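Local coordinates for protein endo-beta-1,4-glucanase (cellulase B) (Bacillus halodurans, PDB 4V2X) that probably hydrolyses beta-1,4-glucans as a family 5 glycoside hydrolase, with an appended family 46 carbohydrate-binding module that contributes to the breakdown of xyloglucan and beta-1,3-1,4-glucans, at residues R131-Q134 with V135-A139; Y172-L175 with W176-S180; H363-R366 with H367-E370. All blocks are in the same frame, centred on the assembly; numbering follows the deposited sequence.

Contact 1: residues R131-Q134 with V135-A139; sequences RVDQ and VVQWA
Gln134 lies over one face of the Trp138 indole, one helical turn further on. Its CB rests at the start of the next residue, by the Val135 N. Gln134 CG stands anti to the backbone N (chi1 178°) and sits 3.7 Å from the centroid of the Trp138 six-membered ring, a CH-pi contact. Trp138 CZ2 is 3.5 Å from Gln134 CG. The chain then bends at chi2 (63°), and the amide runs on across the indole. Gln134 CD is 3.6 Å from Trp138 CE2. The amide and ring planes are only 12° apart, so the two stack. Gln134 NE2 ends 3.1 Å from Trp138 NE1; both are donors and do not bond. A water takes a hydrogen bond from Gln134 NE2 at 2.8 Å and gives one to Gln137 OE1.

The helix is 126-141, the connection of the beta-alpha-beta unit between strands 105-108 and 145-149 of the (beta/alpha)8 barrel. Val135 and Val136 both pack on Ile108 of the first strand, and Val136 also meets Ile148 of the second. Val132 CG1 is 4.4 Å from Val136 CG2. Asp133 and Gln137 cross on another flank, their carboxylate and amide planes almost at right angles. Asp133 OD2 is hydrogen-bonded to His182, and Gln137 NE2 to the Tyr186 hydroxyl. Backbone bonds run Val136 N to Val132 O and Trp138 N to Gln134 O.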
loop_
_atom_site.group_PDB
_atom_site.type_symbol
_atom_site.label_atom_id
_atom_site.label_comp_id
_atom_site.label_asym_id
_atom_site.label_seq_id
_atom_site.Cartn_x
_atom_site.Cartn_y
_atom_site.Cartn_z
ATOM N N ARG A 131 -11.129 32.246 -17.974
ATOM C CA ARG A 131 -10.790 31.841 -19.338
ATOM C C ARG A 131 -10.904 30.323 -19.504
ATOM O O ARG A 131 -11.452 29.849 -20.497
ATOM C CB ARG A 131 -9.393 32.328 -19.718
ATOM C CG ARG A 131 -9.277 33.844 -19.774
ATOM C CD ARG A 131 -8.227 34.281 -20.781
ATOM N NE ARG A 131 -6.898 33.768 -20.443
ATOM C CZ ARG A 131 -6.121 34.254 -19.477
ATOM N NH1 ARG A 131 -6.526 35.262 -18.716
ATOM N NH2 ARG A 131 -4.925 33.716 -19.264
ATOM N N VAL A 132 -10.408 29.572 -18.520
ATOM C CA VAL A 132 -10.564 28.114 -18.517
ATOM C C VAL A 132 -12.053 27.770 -18.507
ATOM O O VAL A 132 -12.533 26.958 -19.297
ATOM C CB VAL A 132 -9.868 27.470 -17.297
ATOM C CG1 VAL A 132 -10.196 25.982 -17.213
ATOM C CG2 VAL A 132 -8.358 27.686 -17.368
ATOM N N ASP A 133 -12.779 28.423 -17.609
ATOM C CA ASP A 133 -14.216 28.249 -17.482
ATOM C C ASP A 133 -14.962 28.470 -18.808
ATOM O O ASP A 133 -15.846 27.694 -19.176
ATOM C CB ASP A 133 -14.722 29.237 -16.430
ATOM C CG ASP A 133 -16.189 29.129 -16.199
ATOM O OD1 ASP A 133 -16.955 29.763 -16.949
ATOM O OD2 ASP A 133 -16.574 28.429 -15.249
ATOM N N GLN A 134 -14.613 29.540 -19.515
ATOM C CA GLN A 134 -15.263 29.851 -20.784
ATOM C C GLN A 134 -15.112 28.698 -21.770
ATOM O O GLN A 134 -16.055 28.328 -22.468
ATOM C CB GLN A 134 -14.681 31.135 -21.366
ATOM C CG GLN A 134 -15.245 31.551 -22.720
ATOM C CD GLN A 134 -16.727 31.869 -22.687
ATOM O OE1 GLN A 134 -17.119 33.036 -22.594
ATOM N NE2 GLN A 134 -17.561 30.839 -22.770
ATOM N N VAL A 135 -13.926 28.112 -21.805
ATOM C CA VAL A 135 -13.677 26.997 -22.717
ATOM C C VAL A 135 -14.447 25.744 -22.279
ATOM O O VAL A 135 -15.022 25.042 -23.110
ATOM C CB VAL A 135 -12.174 26.724 -22.868
ATOM C CG1 VAL A 135 -11.951 25.566 -23.821
ATOM C CG2 VAL A 135 -11.463 27.975 -23.382
ATOM N N VAL A 136 -14.494 25.483 -20.976
ATOM C CA VAL A 136 -15.309 24.392 -20.446
ATOM C C VAL A 136 -16.765 24.563 -20.884
ATOM O O VAL A 136 -17.379 23.611 -21.375
ATOM C CB VAL A 136 -15.211 24.293 -18.905
ATOM C CG1 VAL A 136 -16.264 23.337 -18.347
ATOM C CG2 VAL A 136 -13.814 23.840 -18.491
ATOM N N GLN A 137 -17.297 25.774 -20.724
ATOM C CA GLN A 137 -18.684 26.067 -21.111
ATOM C C GLN A 137 -18.930 25.859 -22.599
ATOM O O GLN A 137 -19.946 25.284 -22.982
ATOM C CB GLN A 137 -19.078 27.495 -20.720
ATOM C CG GLN A 137 -19.191 27.709 -19.223
ATOM C CD GLN A 137 -19.637 29.114 -18.867
ATOM O OE1 GLN A 137 -20.338 29.768 -19.634
ATOM N NE2 GLN A 137 -19.244 29.578 -17.690
ATOM N N TRP A 138 -18.015 26.336 -23.437
ATOM C CA TRP A 138 -18.150 26.150 -24.884
ATOM C C TRP A 138 -18.218 24.672 -25.253
ATOM O O TRP A 138 -19.037 24.261 -26.072
ATOM C CB TRP A 138 -16.984 26.785 -25.638
ATOM C CG TRP A 138 -17.026 28.279 -25.738
ATOM C CD1 TRP A 138 -18.133 29.087 -25.677
ATOM C CD2 TRP A 138 -15.912 29.148 -25.970
ATOM N NE1 TRP A 138 -17.770 30.401 -25.844
ATOM C CE2 TRP A 138 -16.413 30.467 -26.020
ATOM C CE3 TRP A 138 -14.536 28.943 -26.133
ATOM C CZ2 TRP A 138 -15.586 31.572 -26.227
ATOM C CZ3 TRP A 138 -13.717 30.044 -26.336
ATOM C CH2 TRP A 138 -14.248 31.343 -26.377
ATOM N N ALA A 139 -17.329 23.883 -24.659
ATOM C CA ALA A 139 -17.318 22.445 -24.886
ATOM C C ALA A 139 -18.629 21.798 -24.447
ATOM O O ALA A 139 -19.200 20.979 -25.171
ATOM C CB ALA A 139 -16.148 21.817 -24.145
HETATM O O HOH W 1 -20.344 30.634 -22.591
#

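Contact 2: residues Y172-L175 with W176-S180; sequences YRSL and WEQLS
Trp176 turns the edge of its indole toward the face of the Tyr172 ring. The pair is T-shaped, with planes at 76° and the Tyr172 ring 4.9 Å from the five-membered ring of Trp176, centroid to centroid. Trp176 CD1 makes the closest approach, 3.7 Å from Tyr172 CZ, and lies over the ring toward its rim. Tyr172 CG is anti to the backbone N (chi1 -178°), which brings the face of the phenol up to the edge of the indole one turn later. Both polar ends have partners outside the helix: Tyr172 OH bonds to the Leu218 carbonyl and Trp176 NE1 to the Ser194 carbonyl. With an alanine here in place of Tyr172 the ring face and hydroxyl are gone, which is likely to leave the Trp176 edge without its packing partner and the Leu218 carbonyl without this donor.

Arg173 and Glu177 form a salt bridge in one of the two conformers deposited for the arginine. Arg173 NH1 is 2.8 Å from Glu177 OE2. Glu177 OE2 lies in the guanidinium plane of Arg173 and is approached on the anti side of the carboxylate. The two flat groups are turned 73° apart. Gln178 NE2 makes only weak bonds back to Ser174; its stronger partner is the Tyr122 carbonyl. Ser174 OG is hydrogen-bonded to the Asp121 carbonyl. Helix 165-183 therefore carries an aromatic pair with both polar groups satisfied on one flank, and a charge pair on another, held in the conformer described by a single NH1-to-OE2 bond.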
loop_
_atom_site.group_PDB
_atom_site.type_symbol
_atom_site.label_atom_id
_atom_site.label_comp_id
_atom_site.label_asym_id
_atom_site.label_seq_id
_atom_site.Cartn_x
_atom_site.Cartn_y
_atom_site.Cartn_z
ATOM N N TYR A 172 -2.051 21.301 -2.740
ATOM C CA TYR A 172 -2.919 20.414 -3.522
ATOM C C TYR A 172 -4.363 20.482 -3.025
ATOM O O TYR A 172 -5.289 20.643 -3.819
ATOM C CB TYR A 172 -2.374 18.993 -3.421
ATOM C CG TYR A 172 -3.087 17.911 -4.190
ATOM C CD1 TYR A 172 -2.833 17.699 -5.543
ATOM C CD2 TYR A 172 -3.952 17.035 -3.545
ATOM C CE1 TYR A 172 -3.452 16.670 -6.241
ATOM C CE2 TYR A 172 -4.573 16.007 -4.235
ATOM C CZ TYR A 172 -4.322 15.828 -5.575
ATOM O OH TYR A 172 -4.947 14.793 -6.224
ATOM N N ARG A 173 -4.544 20.371 -1.708
ATOM C CA ARG A 173 -5.867 20.486 -1.102
ATOM C C ARG A 173 -6.516 21.817 -1.472
ATOM O O ARG A 173 -7.677 21.855 -1.867
ATOM C CB ARG A 173 -5.766 20.342 0.421
ATOM C CG ARG A 173 -7.020 20.717 1.195
ATOM C CD ARG A 173 -6.871 20.360 2.665
ATOM N NE ARG A 173 -7.184 18.959 2.914
ATOM C CZ ARG A 173 -8.423 18.489 3.010
ATOM N NH1 ARG A 173 -9.451 19.312 2.876
ATOM N NH2 ARG A 173 -8.633 17.199 3.233
ATOM N N SER A 174 -5.761 22.902 -1.345
ATOM C CA SER A 174 -6.304 24.225 -1.640
ATOM C C SER A 174 -6.806 24.331 -3.079
ATOM O O SER A 174 -7.886 24.860 -3.332
ATOM C CB SER A 174 -5.272 25.317 -1.380
ATOM O OG SER A 174 -5.815 26.572 -1.761
ATOM N N LEU A 175 -6.022 23.821 -4.022
ATOM C CA LEU A 175 -6.397 23.918 -5.425
ATOM C C LEU A 175 -7.662 23.120 -5.705
ATOM O O LEU A 175 -8.574 23.623 -6.357
ATOM C CB LEU A 175 -5.248 23.474 -6.339
ATOM C CG LEU A 175 -4.026 24.395 -6.384
ATOM C CD1 LEU A 175 -2.992 23.851 -7.357
ATOM C CD2 LEU A 175 -4.387 25.819 -6.770
ATOM N N TRP A 176 -7.738 21.894 -5.190
ATOM C CA TRP A 176 -8.907 21.068 -5.451
ATOM C C TRP A 176 -10.138 21.521 -4.673
ATOM O O TRP A 176 -11.251 21.345 -5.145
ATOM C CB TRP A 176 -8.621 19.584 -5.217
ATOM C CG TRP A 176 -8.053 18.950 -6.453
ATOM C CD1 TRP A 176 -6.856 18.320 -6.578
ATOM C CD2 TRP A 176 -8.656 18.939 -7.753
ATOM N NE1 TRP A 176 -6.680 17.895 -7.875
ATOM C CE2 TRP A 176 -7.773 18.266 -8.615
ATOM C CE3 TRP A 176 -9.865 19.423 -8.267
ATOM C CZ2 TRP A 176 -8.054 18.067 -9.967
ATOM C CZ3 TRP A 176 -10.142 19.228 -9.611
ATOM C CH2 TRP A 176 -9.243 18.549 -10.442
ATOM N N GLU A 177 -9.936 22.109 -3.498
ATOM C CA GLU A 177 -11.041 22.767 -2.796
ATOM C C GLU A 177 -11.630 23.896 -3.649
ATOM O O GLU A 177 -12.846 23.974 -3.824
ATOM C CB GLU A 177 -10.587 23.289 -1.426
ATOM C CG GLU A 177 -10.509 22.198 -0.370
ATOM C CD GLU A 177 -9.983 22.683 0.967
ATOM O OE1 GLU A 177 -9.571 23.858 1.072
ATOM O OE2 GLU A 177 -9.977 21.874 1.919
ATOM N N GLN A 178 -10.764 24.737 -4.208
ATOM C CA GLN A 178 -11.199 25.858 -5.050
ATOM C C GLN A 178 -11.883 25.418 -6.334
ATOM O O GLN A 178 -12.924 25.961 -6.696
ATOM C CB GLN A 178 -10.017 26.754 -5.419
ATOM C CG GLN A 178 -9.475 27.580 -4.262
ATOM C CD GLN A 178 -8.260 28.389 -4.669
ATOM O OE1 GLN A 178 -8.382 29.389 -5.366
ATOM N NE2 GLN A 178 -7.081 27.952 -4.253
ATOM N N LEU A 179 -11.283 24.463 -7.041
ATOM C CA LEU A 179 -11.864 23.987 -8.291
ATOM C C LEU A 179 -13.176 23.259 -8.059
ATOM O O LEU A 179 -14.138 23.477 -8.792
ATOM C CB LEU A 179 -10.894 23.067 -9.034
ATOM C CG LEU A 179 -9.635 23.755 -9.553
ATOM C CD1 LEU A 179 -8.652 22.713 -10.079
ATOM C CD2 LEU A 179 -9.978 24.779 -10.620
ATOM N N SER A 180 -13.206 22.384 -7.055
ATOM C CA SER A 180 -14.416 21.627 -6.756
ATOM C C SER A 180 -15.551 22.581 -6.403
ATOM O O SER A 180 -16.671 22.394 -6.864
ATOM C CB SER A 180 -14.181 20.579 -5.657
ATOM O OG SER A 180 -13.985 21.159 -4.381
#

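Contact 3: residues H363-R366 with H367-E370; sequences HFNR and HTYE
Asn365 and the residues that follow it close a tight beta-hairpin with a G1 beta bulge: two residues, Tyr369 and Glu370, stand opposite the single Asn365. The hairpin comes after 354-357, the last strand of the (beta/alpha)8 barrel. Asn365 N bonds to Glu370 O at 2.7 Å; the return bond, Tyr369 N to Asn365 O, is weak and bent. Tyr369 has the left-handed backbone expected at the first bulge position.

The Asn365 side chain makes an Asx turn. Its OD1 accepts two backbone N-H groups. His367 N comes in the carbonyl plane, 2.8 Å from Asn365 OD1. Thr368 N, 3.1 Å from Asn365 OD1, lies well above that plane, 62° out of it. With CG anti to the backbone N (chi1 -176°), the amide reaches forward along the chain to the N-H groups of the turn, and the two bonds fix its rotation.

The Phe364 ring packs against the backbone of the bulge. Phe364 CZ is 3.4 Å from Tyr369 C, and the Glu370 N sits over the ring face. Further out, Phe364 packs on Leu94 and Ile98 of helix 92-100 and meets Trp371 edge-to-face. Arg366 reaches back to Thr74 and to the Gly72 carbonyl, and Tyr369 OH bonds to Thr91. A water also joins that hydroxyl to the Arg366 carbonyl. On the Asn365 side, a second water accepts from Asn365 ND2 at 3.1 Å and donates to Glu370 OE2 at 2.9 Å.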
loop_
_atom_site.group_PDB
_atom_site.type_symbol
_atom_site.label_atom_id
_atom_site.label_comp_id
_atom_site.label_asym_id
_atom_site.label_seq_id
_atom_site.Cartn_x
_atom_site.Cartn_y
_atom_site.Cartn_z
ATOM N N HIS A 363 -1.551 18.588 -34.784
ATOM C CA HIS A 363 -2.438 17.767 -35.609
ATOM C C HIS A 363 -3.546 18.599 -36.250
ATOM O O HIS A 363 -3.619 18.685 -37.482
ATOM C CB HIS A 363 -2.999 16.590 -34.821
ATOM C CG HIS A 363 -1.945 15.660 -34.305
ATOM N ND1 HIS A 363 -0.929 15.174 -35.099
ATOM C CD2 HIS A 363 -1.751 15.128 -33.078
ATOM C CE1 HIS A 363 -0.154 14.380 -34.380
ATOM N NE2 HIS A 363 -0.633 14.335 -33.148
ATOM N N PHE A 364 -4.400 19.205 -35.427
ATOM C CA PHE A 364 -5.437 20.105 -35.925
ATOM C C PHE A 364 -4.869 21.516 -35.996
ATOM O O PHE A 364 -4.438 22.079 -34.987
ATOM C CB PHE A 364 -6.671 20.076 -35.025
ATOM C CG PHE A 364 -7.925 20.588 -35.685
ATOM C CD1 PHE A 364 -8.418 19.977 -36.835
ATOM C CD2 PHE A 364 -8.619 21.672 -35.156
ATOM C CE1 PHE A 364 -9.577 20.430 -37.442
ATOM C CE2 PHE A 364 -9.780 22.130 -35.761
ATOM C CZ PHE A 364 -10.259 21.509 -36.905
ATOM N N ASN A 365 -4.845 22.078 -37.196
ATOM C CA ASN A 365 -4.360 23.424 -37.392
ATOM C C ASN A 365 -5.338 24.399 -36.739
ATOM O O ASN A 365 -6.471 24.549 -37.189
ATOM C CB ASN A 365 -4.211 23.713 -38.889
ATOM C CG ASN A 365 -3.608 25.071 -39.176
ATOM O OD1 ASN A 365 -3.868 26.054 -38.475
ATOM N ND2 ASN A 365 -2.813 25.138 -40.232
ATOM N N ARG A 366 -4.877 25.069 -35.699
ATOM C CA ARG A 366 -5.742 25.925 -34.895
ATOM C C ARG A 366 -5.974 27.296 -35.491
ATOM O O ARG A 366 -6.775 28.067 -34.965
ATOM C CB ARG A 366 -5.153 26.077 -33.514
ATOM C CG ARG A 366 -4.907 24.736 -32.874
ATOM C CD ARG A 366 -5.176 24.823 -31.415
ATOM N NE ARG A 366 -4.762 23.616 -30.722
ATOM C CZ ARG A 366 -4.423 23.604 -29.441
ATOM N NH1 ARG A 366 -4.463 24.736 -28.730
ATOM N NH2 ARG A 366 -4.038 22.465 -28.866
ATOM N N HIS A 367 -5.271 27.607 -36.570
ATOM C CA HIS A 367 -5.462 28.878 -37.259
ATOM C C HIS A 367 -6.467 28.746 -38.392
ATOM O O HIS A 367 -7.272 29.649 -38.607
ATOM C CB HIS A 367 -4.128 29.392 -37.767
ATOM C CG HIS A 367 -3.123 29.591 -36.678
ATOM N ND1 HIS A 367 -3.233 30.599 -35.744
ATOM C CD2 HIS A 367 -2.008 28.896 -36.354
ATOM C CE1 HIS A 367 -2.218 30.528 -34.901
ATOM N NE2 HIS A 367 -1.461 29.502 -35.248
ATOM N N THR A 368 -6.424 27.620 -39.104
ATOM C CA THR A 368 -7.308 27.396 -40.252
ATOM C C THR A 368 -8.373 26.321 -40.020
ATOM O O THR A 368 -9.249 26.130 -40.873
ATOM C CB THR A 368 -6.483 27.046 -41.501
ATOM O OG1 THR A 368 -5.698 25.873 -41.254
ATOM C CG2 THR A 368 -5.551 28.191 -41.848
ATOM N N TYR A 369 -8.299 25.630 -38.883
ATOM C CA TYR A 369 -9.274 24.605 -38.497
ATOM C C TYR A 369 -9.359 23.475 -39.528
ATOM O O TYR A 369 -10.420 23.161 -40.068
ATOM C CB TYR A 369 -10.652 25.233 -38.228
ATOM C CG TYR A 369 -10.600 26.416 -37.275
ATOM C CD1 TYR A 369 -10.200 26.251 -35.954
ATOM C CD2 TYR A 369 -10.959 27.695 -37.693
ATOM C CE1 TYR A 369 -10.143 27.326 -35.083
ATOM C CE2 TYR A 369 -10.908 28.776 -36.825
ATOM C CZ TYR A 369 -10.502 28.588 -35.520
ATOM O OH TYR A 369 -10.444 29.652 -34.640
ATOM N N GLU A 370 -8.208 22.887 -39.822
ATOM C CA GLU A 370 -8.146 21.705 -40.656
ATOM C C GLU A 370 -6.984 20.858 -40.183
ATOM O O GLU A 370 -6.120 21.351 -39.468
ATOM C CB GLU A 370 -7.949 22.078 -42.125
ATOM C CG GLU A 370 -6.664 22.842 -42.408
ATOM C CD GLU A 370 -6.282 22.842 -43.882
ATOM O OE1 GLU A 370 -7.120 22.465 -44.722
ATOM O OE2 GLU A 370 -5.131 23.215 -44.194
HETATM O O HOH W 2 -2.823 22.869 -42.391
HETATM O O HOH W 3 -8.073 29.549 -33.372
#

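From the N terminus, the three contacts follow in series; none nests in or crosses another. All are local. Contact 1 spans turns of helix 126-141. Contact 2 spans turns of helix 165-183, which follows the short helix 153-158 between strands 145-149 and 190-193. Each of these lies within a single helix and closes no loop. Contact 3 closes a short hairpin after the last barrel strand. Contacts 1 and 2 have centres 18 Å apart and do not touch, but contact 1 meets the end of the helix that carries contact 2. Contacts 1 and 3 share helix 92-100 as a neighbour. Contacts 2 and 3 are the most distant pair, their centres 33 Å apart.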